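Local coordinates for protein ancestral D-type dye decolorizing peroxidase (PDB 7ANV) that probably oxidises dyes and related substrates with hydrogen peroxide, using a bound haem, as an ancestral D-type dye-decolorizing peroxidase, at residues A[213-218]-A[314-319]; A[319-324]-A[347-352]; A[340-345]-A[429-434]. All coordinates share one frame; numbering follows the deposited sequence.

Interaction 1: residues A[213-218]-A[314-319]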
loop_
_atom_site.group_PDB
_atom_site.type_symbol
_atom_site.label_atom_id
_atom_site.label_comp_id
_atom_site.label_asym_id
_atom_site.label_seq_id
_atom_site.Cartn_x
_atom_site.Cartn_y
_atom_site.Cartn_z
ATOM N N PRO A 213 17.393 9.105 -8.686
ATOM C CA PRO A 213 16.267 9.518 -7.859
ATOM C C PRO A 213 15.777 10.897 -8.282
ATOM O O PRO A 213 16.605 11.756 -8.627
ATOM C CB PRO A 213 16.860 9.551 -6.443
ATOM C CG PRO A 213 18.064 8.633 -6.533
ATOM C CD PRO A 213 18.624 8.886 -7.915
ATOM N N ASN A 214 14.460 11.092 -8.237
ATOM C CA ASN A 214 13.872 12.435 -8.440
ATOM C C ASN A 214 14.250 13.382 -7.299
ATOM O O ASN A 214 14.529 12.967 -6.170
ATOM C CB ASN A 214 12.362 12.318 -8.612
ATOM C CG ASN A 214 11.976 11.401 -9.742
ATOM O OD1 ASN A 214 12.493 11.498 -10.877
ATOM N ND2 ASN A 214 11.065 10.495 -9.454
ATOM N N PRO A 215 14.165 14.710 -7.509
ATOM C CA PRO A 215 14.320 15.666 -6.414
ATOM C C PRO A 215 13.291 15.403 -5.325
ATOM O O PRO A 215 12.099 15.263 -5.613
ATOM C CB PRO A 215 14.118 17.019 -7.115
ATOM C CG PRO A 215 14.611 16.744 -8.516
ATOM C CD PRO A 215 14.042 15.381 -8.812
ATOM N N GLY A 216 13.781 15.229 -4.104
ATOM C CA GLY A 216 12.937 14.882 -2.962
ATOM C C GLY A 216 12.752 13.398 -2.723
ATOM O O GLY A 216 12.142 13.065 -1.682
ATOM N N GLN A 217 13.163 12.536 -3.659
ATOM C CA GLN A 217 12.996 11.067 -3.539
ATOM C C GLN A 217 14.200 10.503 -2.772
ATOM O O GLN A 217 15.317 10.491 -3.304
ATOM C CB GLN A 217 12.833 10.430 -4.922
ATOM C CG GLN A 217 12.416 8.968 -4.868
ATOM C CD GLN A 217 12.469 8.299 -6.222
ATOM O OE1 GLN A 217 13.085 8.779 -7.204
ATOM N NE2 GLN A 217 11.814 7.161 -6.296
ATOM N N ALA A 218 14.008 10.132 -1.520
ATOM C CA ALA A 218 15.101 9.636 -0.653
ATOM C C ALA A 218 15.547 8.247 -1.096
ATOM O O ALA A 218 14.706 7.381 -1.390
ATOM C CB ALA A 218 14.638 9.629 0.780
ATOM N N ASP A 314 4.936 16.682 -13.209
ATOM C CA ASP A 314 6.401 16.765 -13.402
ATOM C C ASP A 314 7.108 16.013 -12.276
ATOM O O ASP A 314 7.260 16.525 -11.154
ATOM C CB ASP A 314 6.885 18.208 -13.474
ATOM C CG ASP A 314 8.346 18.296 -13.856
ATOM O OD1 ASP A 314 9.003 17.229 -13.920
ATOM O OD2 ASP A 314 8.823 19.409 -13.988
ATOM N N PRO A 315 7.656 14.813 -12.556
ATOM C CA PRO A 315 8.295 14.022 -11.500
ATOM C C PRO A 315 9.577 14.692 -10.977
ATOM O O PRO A 315 10.017 14.290 -9.931
ATOM C CB PRO A 315 8.597 12.680 -12.200
ATOM C CG PRO A 315 8.733 13.061 -13.656
ATOM C CD PRO A 315 7.725 14.168 -13.886
ATOM N N GLN A 316 10.130 15.694 -11.682
ATOM C CA GLN A 316 11.325 16.449 -11.226
ATOM C C GLN A 316 10.904 17.470 -10.176
ATOM O O GLN A 316 11.788 18.094 -9.616
ATOM C CB GLN A 316 12.039 17.272 -12.316
ATOM C CG GLN A 316 12.501 16.495 -13.531
ATOM C CD GLN A 316 13.560 15.473 -13.219
ATOM O OE1 GLN A 316 14.328 15.544 -12.247
ATOM N NE2 GLN A 316 13.608 14.475 -14.078
ATOM N N ARG A 317 9.595 17.689 -10.029
ATOM C CA ARG A 317 9.072 18.729 -9.125
ATOM C C ARG A 317 8.045 18.201 -8.133
ATOM O O ARG A 317 8.012 18.770 -7.049
ATOM C CB ARG A 317 8.470 19.864 -9.946
ATOM C CG ARG A 317 9.542 20.626 -10.711
ATOM C CD ARG A 317 9.028 22.029 -10.919
ATOM N NE ARG A 317 8.037 21.997 -11.962
ATOM C CZ ARG A 317 6.986 22.804 -12.018
ATOM N NH1 ARG A 317 6.741 23.669 -11.056
ATOM N NH2 ARG A 317 6.146 22.685 -13.024
ATOM N N ASN A 318 7.254 17.181 -8.459
ATOM C CA ASN A 318 6.047 16.895 -7.656
ATOM C C ASN A 318 6.411 16.143 -6.370
ATOM O O ASN A 318 5.487 15.844 -5.611
ATOM C CB ASN A 318 4.985 16.190 -8.494
ATOM C CG ASN A 318 5.430 14.818 -8.926
ATOM O OD1 ASN A 318 6.454 14.301 -8.447
ATOM N ND2 ASN A 318 4.682 14.256 -9.865
ATOM N N ASN A 319 7.688 15.861 -6.100
ATOM C CA ASN A 319 8.074 15.169 -4.846
ATOM C C ASN A 319 9.137 15.991 -4.114
ATOM O O ASN A 319 9.669 15.513 -3.116
ATOM C CB ASN A 319 8.574 13.754 -5.119
ATOM C CG ASN A 319 8.225 12.818 -3.984
ATOM O OD1 ASN A 319 7.317 13.090 -3.215
ATOM N ND2 ASN A 319 8.982 11.741 -3.857
HETATM O O HOH W 1 16.221 13.804 -11.352
HETATM O O HOH W 2 9.813 10.830 -6.721
HETATM O O HOH W 3 10.186 15.805 -7.519
#
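Two irregular loops, 213-218 and 314-319, meet in a surface contact that has no direct hydrogen bond across it and is joined through water and van der Waals touches. Pro215 covers the Gln316 backbone and side chain: its CG rests 3.3 Å from the backbone O of Gln316, while the bent side chain of that residue (chi2 -65°) brings OE1 back to the CD and CG of the proline. Beside it Asn214 points its CB at the carbonyl of Pro315, 3.3 Å from CB to O. Further along, Gly216 lies close enough for a CA-H...O contact with the Asn319 carbonyl, 3.3 Å from CA to O.

Ordered waters bridge the polar groups. One molecule donates to both Pro215 O and Pro315 O and accepts from the backbone N of Asn319, tying three backbone groups together; a second accepts from the side-chain amides of Asn214 and Asn319. Each loop is also braced internally. Residues 214-217 form a type II beta turn, and the extended Gln217 side chain reaches the Asn214 N with OE1, at 2.9 Å, whereas Asp314 OD1 receives Gln316 N in an Asx turn. Asn319 OD1 turns to Arg349. The first loop links strands 205-206 and 219-220, with Gln217 packed on Ala205; the second follows helix 309-312, where Asn318 ND2 bonds back to Ala312 O.

Interaction 2: residues A[319-324]-A[347-352]. With HEM (protoporphyrin IX containing Fe), chain B.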
loop_
_atom_site.group_PDB
_atom_site.type_symbol
_atom_site.label_atom_id
_atom_site.label_comp_id
_atom_site.label_asym_id
_atom_site.label_seq_id
_atom_site.Cartn_x
_atom_site.Cartn_y
_atom_site.Cartn_z
ATOM N N ASN A 319 7.688 15.861 -6.100
ATOM C CA ASN A 319 8.074 15.169 -4.846
ATOM C C ASN A 319 9.137 15.991 -4.114
ATOM O O ASN A 319 9.669 15.513 -3.116
ATOM C CB ASN A 319 8.574 13.754 -5.119
ATOM C CG ASN A 319 8.225 12.818 -3.984
ATOM O OD1 ASN A 319 7.317 13.090 -3.215
ATOM N ND2 ASN A 319 8.982 11.741 -3.857
ATOM N N ASN A 320 9.436 17.196 -4.605
ATOM C CA ASN A 320 10.592 17.966 -4.102
ATOM C C ASN A 320 10.166 18.819 -2.909
ATOM O O ASN A 320 10.121 20.082 -3.034
ATOM C CB ASN A 320 11.210 18.814 -5.197
ATOM C CG ASN A 320 12.557 19.346 -4.774
ATOM O OD1 ASN A 320 13.141 18.871 -3.809
ATOM N ND2 ASN A 320 13.041 20.355 -5.462
ATOM N N PHE A 321 9.823 18.180 -1.797
ATOM C CA PHE A 321 9.433 18.886 -0.543
ATOM C C PHE A 321 9.819 17.989 0.623
ATOM O O PHE A 321 9.981 16.747 0.420
ATOM C CB PHE A 321 7.938 19.213 -0.497
ATOM C CG PHE A 321 7.047 18.009 -0.588
ATOM C CD1 PHE A 321 6.747 17.439 -1.816
ATOM C CD2 PHE A 321 6.529 17.399 0.558
ATOM C CE1 PHE A 321 5.963 16.304 -1.912
ATOM C CE2 PHE A 321 5.778 16.235 0.457
ATOM C CZ PHE A 321 5.463 15.699 -0.776
ATOM N N ARG A 322 9.955 18.574 1.816
ATOM C CA ARG A 322 10.283 17.769 3.012
ATOM C C ARG A 322 9.599 18.300 4.281
ATOM O O ARG A 322 9.975 17.820 5.343
ATOM C CB ARG A 322 11.805 17.723 3.145
ATOM C CG ARG A 322 12.439 19.046 3.505
ATOM C CD ARG A 322 13.956 18.907 3.408
ATOM N NE ARG A 322 14.393 17.861 4.312
ATOM C CZ ARG A 322 15.057 18.068 5.446
ATOM N NH1 ARG A 322 15.360 19.298 5.809
ATOM N NH2 ARG A 322 15.401 17.034 6.213
ATOM N N PHE A 323 8.636 19.220 4.175
ATOM C CA PHE A 323 7.983 19.860 5.348
ATOM C C PHE A 323 9.055 20.650 6.124
ATOM O O PHE A 323 9.155 20.512 7.347
ATOM C CB PHE A 323 7.285 18.798 6.225
ATOM C CG PHE A 323 6.418 17.812 5.485
ATOM C CD1 PHE A 323 5.397 18.253 4.652
ATOM C CD2 PHE A 323 6.624 16.439 5.604
ATOM C CE1 PHE A 323 4.622 17.364 3.929
ATOM C CE2 PHE A 323 5.826 15.546 4.906
ATOM C CZ PHE A 323 4.797 16.010 4.092
ATOM N N ASP A 324 9.896 21.411 5.434
ATOM C CA ASP A 324 11.010 22.137 6.127
ATOM C C ASP A 324 10.838 23.650 6.087
ATOM O O ASP A 324 11.806 24.342 6.569
ATOM C CB ASP A 324 12.394 21.762 5.580
ATOM C CG ASP A 324 12.597 22.101 4.114
ATOM O OD1 ASP A 324 11.654 22.687 3.507
ATOM O OD2 ASP A 324 13.709 21.772 3.587
ATOM N N ASN A 347 5.037 9.109 5.447
ATOM C CA ASN A 347 6.443 9.489 5.157
ATOM C C ASN A 347 6.707 10.848 5.798
ATOM O O ASN A 347 6.441 11.884 5.182
ATOM C CB ASN A 347 6.716 9.522 3.651
ATOM C CG ASN A 347 8.145 9.917 3.391
ATOM O OD1 ASN A 347 8.944 10.151 4.326
ATOM N ND2 ASN A 347 8.449 10.106 2.142
ATOM N N PRO A 348 7.133 10.868 7.078
ATOM C CA PRO A 348 7.288 12.116 7.852
ATOM C C PRO A 348 8.364 13.085 7.339
ATOM O O PRO A 348 8.340 14.260 7.762
ATOM C CB PRO A 348 7.632 11.635 9.258
ATOM C CG PRO A 348 6.996 10.257 9.306
ATOM C CD PRO A 348 7.263 9.675 7.937
ATOM N N ARG A 349 9.223 12.643 6.410
ATOM C CA ARG A 349 10.277 13.516 5.811
ATOM C C ARG A 349 10.999 14.240 6.948
ATOM O O ARG A 349 11.470 13.554 7.898
ATOM C CB ARG A 349 9.652 14.394 4.719
ATOM C CG ARG A 349 8.985 13.606 3.600
ATOM C CD ARG A 349 8.530 14.459 2.397
ATOM N NE ARG A 349 7.757 13.601 1.520
ATOM C CZ ARG A 349 7.901 13.470 0.218
ATOM N NH1 ARG A 349 8.714 14.273 -0.451
ATOM N NH2 ARG A 349 7.132 12.597 -0.426
ATOM N N ALA A 350 11.101 15.578 6.920
ATOM C CA ALA A 350 11.938 16.316 7.887
ATOM C C ALA A 350 11.352 16.235 9.302
ATOM O O ALA A 350 12.047 16.583 10.228
ATOM C CB ALA A 350 12.135 17.750 7.464
ATOM N N ASP A 351 10.095 15.830 9.494
ATOM C CA ASP A 351 9.539 15.652 10.857
ATOM C C ASP A 351 10.387 14.667 11.670
ATOM O O ASP A 351 10.338 14.739 12.937
ATOM C CB ASP A 351 8.085 15.193 10.832
ATOM C CG ASP A 351 7.112 16.224 10.308
ATOM O OD1 ASP A 351 7.550 17.347 10.031
ATOM O OD2 ASP A 351 5.906 15.860 10.119
ATOM N N LEU A 352 11.127 13.799 10.998
ATOM C CA LEU A 352 12.029 12.867 11.699
ATOM C C LEU A 352 13.449 13.024 11.179
ATOM O O LEU A 352 14.331 12.812 11.973
ATOM C CB LEU A 352 11.599 11.423 11.471
ATOM C CG LEU A 352 10.278 11.045 12.117
ATOM C CD1 LEU A 352 10.020 9.582 11.940
ATOM C CD2 LEU A 352 10.233 11.414 13.586
HETATM C CHA HEM B . 0.622 7.826 -0.402
HETATM C CHB HEM B . -4.160 7.105 -0.684
HETATM C CHC HEM B . -3.728 3.315 2.399
HETATM C CHD HEM B . 0.975 4.357 2.935
HETATM C C1A HEM B . -0.713 7.935 -0.744
HETATM C C2A HEM B . -1.239 8.888 -1.651
HETATM C C3A HEM B . -2.584 8.704 -1.722
HETATM C C4A HEM B . -2.897 7.605 -0.875
HETATM C CMA HEM B . -3.575 9.473 -2.579
HETATM C CAA HEM B . -0.463 9.990 -2.363
HETATM C CBA HEM B . 0.325 9.547 -3.584
HETATM C CGA HEM B . 1.805 9.427 -3.353
HETATM O O1A HEM B . 2.486 10.195 -2.648
HETATM O O2A HEM B . 2.367 8.545 -3.918
HETATM C C1B HEM B . -4.442 5.998 0.140
HETATM C C2B HEM B . -5.745 5.421 0.274
HETATM C C3B HEM B . -5.643 4.350 1.112
HETATM C C4B HEM B . -4.209 4.273 1.506
HETATM C CMB HEM B . -7.010 5.903 -0.381
HETATM C CAB HEM B . -6.659 3.369 1.561
HETATM C CBB HEM B . -7.813 3.087 0.907
HETATM C C1C HEM B . -2.398 3.276 2.848
HETATM C C2C HEM B . -1.876 2.410 3.820
HETATM C C3C HEM B . -0.544 2.746 3.983
HETATM C C4C HEM B . -0.265 3.812 3.087
HETATM C CMC HEM B . -2.658 1.321 4.541
HETATM C CAC HEM B . 0.481 2.199 4.875
HETATM C CBC HEM B . 0.188 1.566 6.002
HETATM C C1D HEM B . 1.241 5.359 2.002
HETATM C C2D HEM B . 2.620 5.839 1.812
HETATM C C3D HEM B . 2.507 6.820 0.891
HETATM C C4D HEM B . 1.074 6.921 0.535
HETATM C CMD HEM B . 3.924 5.385 2.461
HETATM C CAD HEM B . 3.637 7.650 0.323
HETATM C CBD HEM B . 4.014 8.843 1.219
HETATM C CGD HEM B . 5.224 9.561 0.700
HETATM O O1D HEM B . 5.142 10.815 0.646
HETATM O O2D HEM B . 6.277 8.948 0.385
HETATM N NA HEM B . -1.746 7.135 -0.272
HETATM N NB HEM B . -3.573 5.278 0.867
HETATM N NC HEM B . -1.424 4.161 2.438
HETATM N ND HEM B . 0.333 6.042 1.263
HETATM FE FE HEM B . -1.561 5.726 1.098
HETATM O O HOH W 4 9.486 19.191 9.639
#
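The loop 319-324 passes closest to 347-352 where Arg322 faces Arg349, their CA atoms 5.1 Å apart, and a backbone bond from Ala350 N to Arg322 O (3.0 Å) joins the two segments there. Arg349 carries most of the contact. Its chain runs extended from CG to NE, chi2 and chi3 both -172°, which carries the guanidinium out to Phe321, where it lies flat on one face of the ring, the planes only 10° apart; CZ sits 3.9 Å from the ring centroid in a cation-pi stack. The two terminal nitrogens of the same group are held along its edge. NH1 donates to the carbonyl O of Phe321 at 2.9 Å and more weakly to Asn319 O, while NH2 reaches Asn319 OD1 at 2.8 Å and, by a nearly straight bond, haem propionate O1D at 2.9 Å. Stack and edge bonds together fix the rotation of the guanidinium, and its charge would be expected to favour an ionised propionate.

Phe323 borders the arginine stem: its ring edge faces the carbonyls of Asn347 and Pro348, and CD2 lies 3.8 Å from Arg349 CB. A water donating to both Phe323 O and Asp351 OD1 adds a bridge, and Asp351 OD2 pairs with Arg344. Asn347, just past helix 342-346, accepts Arg349 N on its OD1 in an Asx turn and gives its ND2 to propionate O2D. Both oxygens of one carboxylate are thus held by neighbouring loop residues, forming a propionate-binding site of the haem pocket.

Interaction 3: residues A[340-345]-A[429-434]. With HEM (protoporphyrin IX containing Fe), chain B.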
loop_
_atom_site.group_PDB
_atom_site.type_symbol
_atom_site.label_atom_id
_atom_site.label_comp_id
_atom_site.label_asym_id
_atom_site.label_seq_id
_atom_site.Cartn_x
_atom_site.Cartn_y
_atom_site.Cartn_z
ATOM N N ALA A 340 -1.232 15.537 10.339
ATOM C CA ALA A 340 -1.985 14.283 10.227
ATOM C C ALA A 340 -2.393 14.024 8.766
ATOM O O ALA A 340 -3.098 13.023 8.545
ATOM C CB ALA A 340 -3.154 14.291 11.183
ATOM N N ALA A 341 -2.024 14.883 7.805
ATOM C CA ALA A 341 -2.317 14.572 6.384
ATOM C C ALA A 341 -1.703 13.201 6.088
ATOM O O ALA A 341 -0.581 12.925 6.561
ATOM C CB ALA A 341 -1.787 15.656 5.454
ATOM N N HIS A 342 -2.392 12.374 5.296
ATOM C CA HIS A 342 -1.996 10.968 5.028
ATOM C C HIS A 342 -0.505 10.861 4.684
ATOM O O HIS A 342 0.190 10.076 5.349
ATOM C CB HIS A 342 -2.887 10.339 3.967
ATOM C CG HIS A 342 -2.511 8.936 3.608
ATOM N ND1 HIS A 342 -2.514 7.905 4.523
ATOM C CD2 HIS A 342 -2.210 8.387 2.405
ATOM C CE1 HIS A 342 -2.195 6.786 3.888
ATOM N NE2 HIS A 342 -1.957 7.062 2.578
ATOM N N ILE A 343 -0.011 11.605 3.690
ATOM C CA ILE A 343 1.412 11.425 3.269
ATOM C C ILE A 343 2.374 11.871 4.348
ATOM O O ILE A 343 3.477 11.287 4.401
ATOM C CB ILE A 343 1.727 12.092 1.925
ATOM C CG1 ILE A 343 1.739 13.618 1.994
ATOM C CG2 ILE A 343 0.765 11.561 0.880
ATOM C CD1 ILE A 343 2.293 14.227 0.744
ATOM N N ARG A 344 1.980 12.819 5.205
ATOM C CA ARG A 344 2.889 13.336 6.257
ATOM C C ARG A 344 2.908 12.333 7.413
ATOM O O ARG A 344 3.966 12.153 8.034
ATOM C CB ARG A 344 2.474 14.769 6.641
ATOM C CG ARG A 344 3.430 15.384 7.654
ATOM C CD ARG A 344 3.287 16.882 7.669
ATOM N NE ARG A 344 4.313 17.464 8.520
ATOM C CZ ARG A 344 4.530 18.779 8.661
ATOM N NH1 ARG A 344 3.738 19.672 8.091
ATOM N NH2 ARG A 344 5.556 19.198 9.377
ATOM N N LYS A 345 1.831 11.603 7.641
ATOM C CA LYS A 345 1.829 10.465 8.596
ATOM C C LYS A 345 2.698 9.317 8.060
ATOM O O LYS A 345 3.414 8.743 8.855
ATOM C CB LYS A 345 0.396 9.974 8.791
ATOM C CG LYS A 345 -0.445 10.872 9.670
ATOM C CD LYS A 345 -0.059 10.729 11.152
ATOM C CE LYS A 345 -1.256 10.954 12.042
ATOM N NZ LYS A 345 -0.858 11.037 13.464
ATOM N N GLY A 429 -3.741 14.521 15.864
ATOM C CA GLY A 429 -4.876 13.625 15.631
ATOM C C GLY A 429 -4.517 12.500 14.671
ATOM O O GLY A 429 -3.340 12.195 14.443
ATOM N N PHE A 430 -5.534 11.868 14.129
ATOM C CA PHE A 430 -5.414 10.623 13.332
ATOM C C PHE A 430 -5.241 10.964 11.867
ATOM O O PHE A 430 -5.833 11.916 11.347
ATOM C CB PHE A 430 -6.669 9.776 13.521
ATOM C CG PHE A 430 -6.743 9.142 14.881
ATOM C CD1 PHE A 430 -7.220 9.826 15.987
ATOM C CD2 PHE A 430 -6.314 7.836 15.046
ATOM C CE1 PHE A 430 -7.298 9.208 17.233
ATOM C CE2 PHE A 430 -6.345 7.246 16.302
ATOM C CZ PHE A 430 -6.800 7.935 17.392
ATOM N N ASP A 431 -4.559 10.078 11.165
ATOM C CA ASP A 431 -4.591 10.017 9.685
ATOM C C ASP A 431 -6.064 9.887 9.298
ATOM O O ASP A 431 -6.738 8.937 9.729
ATOM C CB ASP A 431 -3.778 8.821 9.204
ATOM C CG ASP A 431 -3.681 8.682 7.705
ATOM O OD1 ASP A 431 -4.743 8.772 7.035
ATOM O OD2 ASP A 431 -2.552 8.430 7.245
ATOM N N PRO A 432 -6.632 10.874 8.582
ATOM C CA PRO A 432 -8.065 10.838 8.297
ATOM C C PRO A 432 -8.468 9.787 7.253
ATOM O O PRO A 432 -9.669 9.421 7.177
ATOM C CB PRO A 432 -8.318 12.239 7.738
ATOM C CG PRO A 432 -7.039 12.609 7.092
ATOM C CD PRO A 432 -5.949 12.040 7.985
ATOM N N ILE A 433 -7.478 9.241 6.527
ATOM C CA ILE A 433 -7.707 8.212 5.490
ATOM C C ILE A 433 -7.673 6.818 6.119
ATOM O O ILE A 433 -8.648 6.108 5.914
ATOM C CB ILE A 433 -6.738 8.359 4.315
ATOM C CG1 ILE A 433 -6.691 9.808 3.799
ATOM C CG2 ILE A 433 -7.038 7.363 3.217
ATOM C CD1 ILE A 433 -8.018 10.344 3.283
ATOM N N ILE A 434 -6.608 6.460 6.848
ATOM C CA ILE A 434 -6.356 5.083 7.334
ATOM C C ILE A 434 -6.267 5.013 8.860
ATOM O O ILE A 434 -6.170 3.891 9.363
ATOM C CB ILE A 434 -5.095 4.503 6.681
ATOM C CG1 ILE A 434 -3.846 5.289 7.036
ATOM C CG2 ILE A 434 -5.301 4.343 5.166
ATOM C CD1 ILE A 434 -2.551 4.509 6.825
HETATM C CHA HEM B . 0.622 7.826 -0.402
HETATM C CHB HEM B . -4.160 7.105 -0.684
HETATM C CHC HEM B . -3.728 3.315 2.399
HETATM C CHD HEM B . 0.975 4.357 2.935
HETATM C C1A HEM B . -0.713 7.935 -0.744
HETATM C C2A HEM B . -1.239 8.888 -1.651
HETATM C C3A HEM B . -2.584 8.704 -1.722
HETATM C C4A HEM B . -2.897 7.605 -0.875
HETATM C CMA HEM B . -3.575 9.473 -2.579
HETATM C CAA HEM B . -0.463 9.990 -2.363
HETATM C CBA HEM B . 0.325 9.547 -3.584
HETATM C CGA HEM B . 1.805 9.427 -3.353
HETATM O O1A HEM B . 2.486 10.195 -2.648
HETATM O O2A HEM B . 2.367 8.545 -3.918
HETATM C C1B HEM B . -4.442 5.998 0.140
HETATM C C2B HEM B . -5.745 5.421 0.274
HETATM C C3B HEM B . -5.643 4.350 1.112
HETATM C C4B HEM B . -4.209 4.273 1.506
HETATM C CMB HEM B . -7.010 5.903 -0.381
HETATM C CAB HEM B . -6.659 3.369 1.561
HETATM C CBB HEM B . -7.813 3.087 0.907
HETATM C C1C HEM B . -2.398 3.276 2.848
HETATM C C2C HEM B . -1.876 2.410 3.820
HETATM C C3C HEM B . -0.544 2.746 3.983
HETATM C C4C HEM B . -0.265 3.812 3.087
HETATM C CMC HEM B . -2.658 1.321 4.541
HETATM C CAC HEM B . 0.481 2.199 4.875
HETATM C CBC HEM B . 0.188 1.566 6.002
HETATM C C1D HEM B . 1.241 5.359 2.002
HETATM C C2D HEM B . 2.620 5.839 1.812
HETATM C C3D HEM B . 2.507 6.820 0.891
HETATM C C4D HEM B . 1.074 6.921 0.535
HETATM C CMD HEM B . 3.924 5.385 2.461
HETATM C CAD HEM B . 3.637 7.650 0.323
HETATM C CBD HEM B . 4.014 8.843 1.219
HETATM C CGD HEM B . 5.224 9.561 0.700
HETATM O O1D HEM B . 5.142 10.815 0.646
HETATM O O2D HEM B . 6.277 8.948 0.385
HETATM N NA HEM B . -1.746 7.135 -0.272
HETATM N NB HEM B . -3.573 5.278 0.867
HETATM N NC HEM B . -1.424 4.161 2.438
HETATM N ND HEM B . 0.333 6.042 1.263
HETATM FE FE HEM B . -1.561 5.726 1.098
#
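Gly429 opens the contact by offering its carbonyl O to Lys345 NZ at 2.9 Å, met nearly along the C=O axis; the same ammonium also bonds Trp412 O. To get there the lysine bends at chi2 (-74°) and chi3, running antiparallel beside the Asp431 side chain and bringing CE close to the Asp431 backbone N. The carbonyl of Phe430 lies against the methyl of Ala340, 3.6 Å from O to CB.

Asp431 comes next. Its OD2 accepts from His342 ND1 at 2.8 Å through the syn lone pair, near the imidazole plane, although ring and carboxylate planes stand 72° apart. On the far side of that ring NE2 ligates the haem iron at 2.0 Å, giving the proximal histidine-aspartate pair familiar from haem peroxidases; the hydrogen bond to the carboxylate fixes the ring's rotation. The other oxygen, OD1, is gripped by the N-H groups of Ile433 and Ile434, in an Asx turn and Asx motif that hold the carboxylate in position.

Pro432 lays its CD 3.1 Å from Ala340 O. Ile433 then packs CG1 against His342 CB and turns CG2 to pyrrole B of the haem. Ile434 brings CD1 to the edge of the imidazole, 3.7 Å from His342 CE1, while its CG2 presses on the porphyrin at CHC, 3.3 Å away.

Interactions 1 and 2 lie about 12 Å apart between centres and share Asn319, which passes from the water-bridged surface contact into the buried one; along the chain they come in series. Interaction 3, about 14 Å from interaction 2 and 21 Å from interaction 1, alternates its segments with those of interaction 2. Helix 342-346 joins these two: it starts with the iron ligand and runs directly into 347-352, where the propionate is bound. The Arg344-Asp351 salt bridge and the packing of Phe321 on Ile343 tie them further. Together they hold the haem at its iron and at one propionate, with interaction 1 on the propionate side, nearer the surface.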